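Local coordinates for uncharacterized protein VP0806 (Vibrio parahaemolyticus, PDB 2R5S) that is of unknown function but carries tetratricopeptide repeats in this domain of a longer thioredoxin-domain protein, which as a whole may have protein-disulfide reductase activity, at residues I163-K166 with Y167-Q170. Numbering follows the deposited sequence.
Sequences IASK and YRRQ. With EDO (1,2-ethanediol), chain D.
Two consecutive turns of helix 162-174, the last helix of a tetratricopeptide-repeat domain, meet here through backbone bonds and side chains at most four residues apart. The i to i+4 pattern is direct evidence of alpha-helix: Tyr167 N donates to Ile163 O and Arg168 N to Ala164 O, both with an N-H...O angle of 171°, and Gln170 N to Lys166 O, whereas the bond from Arg169 N to Ser165 O is weak. On the side that faces helices 124-135 and 145-157, Ile163 and Tyr167 run side by side, with CG2 of Ile163 4.1 Å from CD2 of Tyr167. The carbonyl O of Ile163 also lies at the edge of the phenol ring, in its plane, 3.2 Å from Tyr167 CD2. Leu128 of helix 124-135 touches both side chains; Phe150 and Leu154 of helix 145-157 pack on the tyrosine, whose OH is hydrogen-bonded to Glu129. Arg168 reaches back along the helix, extended from CG to NE, and lays one guanidinium face over Ala164 CB, 3.5 Å from NH1. A water accepts from Arg168 NH1 and donates to Ser165 OG, bridging two atoms that are not directly bonded; NH2 is hydrogen-bonded to Gly158 O, and Asn161 O is a further partner of the serine hydroxyl. Arg169 folds differently: a bend at chi3 turns its guanidinium back so that Ser165 O stands 3.6 Å above the plane, over the centre of the face and not at its edge. Lys166 and Gln170 run alongside each other, the aliphatic part of the lysine also passing the tyrosine, with CE 3.3 Å from CE2 of Tyr167. A bend at chi4 (93°) brings Lys166 NZ to Gln170 OE1 at 3.1 Å, the donor tilted 20° from the amide carbonyl plane.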
loop_
_atom_site.group_PDB
_atom_site.type_symbol
_atom_site.label_atom_id
_atom_site.label_comp_id
_atom_site.label_asym_id
_atom_site.label_seq_id
_atom_site.Cartn_x
_atom_site.Cartn_y
_atom_site.Cartn_z
ATOM N N ILE A 163 -6.634 1.009 -0.066
ATOM C CA ILE A 163 -6.497 1.748 -1.342
ATOM C C ILE A 163 -6.913 0.771 -2.455
ATOM O O ILE A 163 -7.762 1.098 -3.259
ATOM C CB ILE A 163 -5.055 2.371 -1.529
ATOM C CG1 ILE A 163 -4.856 3.587 -0.611
ATOM C CG2 ILE A 163 -4.769 2.785 -2.984
ATOM C CD1 ILE A 163 -5.815 4.787 -0.910
ATOM N N ALA A 164 -6.330 -0.434 -2.461
ATOM C CA ALA A 164 -6.739 -1.489 -3.379
ATOM C C ALA A 164 -8.265 -1.658 -3.318
ATOM O O ALA A 164 -8.911 -1.621 -4.338
ATOM C CB ALA A 164 -6.001 -2.875 -3.043
ATOM N N SER A 165 -8.847 -1.804 -2.131
ATOM C CA SER A 165 -10.293 -1.949 -2.027
ATOM C C SER A 165 -11.115 -0.762 -2.551
ATOM O O SER A 165 -12.224 -0.949 -3.052
ATOM C CB SER A 165 -10.702 -2.303 -0.601
ATOM O OG SER A 165 -10.065 -3.514 -0.186
ATOM N N LYS A 166 -10.609 0.460 -2.449
ATOM C CA LYS A 166 -11.427 1.567 -2.946
ATOM C C LYS A 166 -11.466 1.612 -4.483
ATOM O O LYS A 166 -12.475 1.861 -5.082
ATOM C CB LYS A 166 -11.008 2.910 -2.311
ATOM C CG LYS A 166 -11.055 4.105 -3.240
ATOM C CD LYS A 166 -10.371 5.305 -2.606
ATOM C CE LYS A 166 -10.006 6.324 -3.660
ATOM N NZ LYS A 166 -11.044 7.403 -3.890
ATOM N N TYR A 167 -10.346 1.329 -5.110
ATOM C CA TYR A 167 -10.258 1.263 -6.558
ATOM C C TYR A 167 -10.865 0.026 -7.182
ATOM O O TYR A 167 -11.439 0.136 -8.264
ATOM C CB TYR A 167 -8.823 1.510 -6.995
ATOM C CG TYR A 167 -8.478 2.970 -6.756
ATOM C CD1 TYR A 167 -8.730 3.936 -7.727
ATOM C CD2 TYR A 167 -7.951 3.392 -5.527
ATOM C CE1 TYR A 167 -8.437 5.222 -7.499
ATOM C CE2 TYR A 167 -7.641 4.702 -5.306
ATOM C CZ TYR A 167 -7.877 5.603 -6.299
ATOM O OH TYR A 167 -7.616 6.930 -6.074
ATOM N N ARG A 168 -10.781 -1.125 -6.522
ATOM C CA ARG A 168 -11.584 -2.280 -6.944
ATOM C C ARG A 168 -13.057 -1.910 -7.081
ATOM O O ARG A 168 -13.685 -2.253 -8.078
ATOM C CB ARG A 168 -11.503 -3.425 -5.946
ATOM C CG ARG A 168 -10.229 -4.137 -6.033
ATOM C CD ARG A 168 -10.205 -5.462 -5.282
ATOM N NE ARG A 168 -8.806 -5.951 -5.269
ATOM C CZ ARG A 168 -7.983 -5.901 -4.219
ATOM N NH1 ARG A 168 -8.430 -5.417 -3.050
ATOM N NH2 ARG A 168 -6.724 -6.389 -4.323
ATOM N N ARG A 169 -13.611 -1.267 -6.042
ATOM C CA ARG A 169 -15.008 -0.850 -6.019
ATOM C C ARG A 169 -15.264 0.163 -7.107
ATOM O O ARG A 169 -16.294 0.109 -7.785
ATOM C CB ARG A 169 -15.362 -0.194 -4.675
ATOM C CG ARG A 169 -15.780 -1.176 -3.625
ATOM C CD ARG A 169 -16.352 -0.430 -2.409
ATOM N NE ARG A 169 -15.398 -0.358 -1.300
ATOM C CZ ARG A 169 -14.735 0.732 -0.919
ATOM N NH1 ARG A 169 -14.909 1.900 -1.540
ATOM N NH2 ARG A 169 -13.892 0.645 0.101
ATOM N N GLN A 170 -14.349 1.119 -7.243
ATOM C CA GLN A 170 -14.429 2.092 -8.295
ATOM C C GLN A 170 -14.587 1.428 -9.633
ATOM O O GLN A 170 -15.656 1.526 -10.253
ATOM C CB GLN A 170 -13.262 3.094 -8.243
ATOM C CG GLN A 170 -13.675 4.195 -7.261
ATOM C CD GLN A 170 -12.725 5.339 -7.056
ATOM O OE1 GLN A 170 -12.765 5.940 -6.006
ATOM N NE2 GLN A 170 -11.922 5.672 -8.037
HETATM C C1 EDO D . -19.296 -0.896 -6.384
HETATM O O1 EDO D . -17.999 -1.337 -6.807
HETATM C C2 EDO D . -20.129 -0.356 -7.547
HETATM O O2 EDO D . -21.180 -1.244 -7.946
HETATM O O HOH W 1 -11.016 -5.637 -1.792
#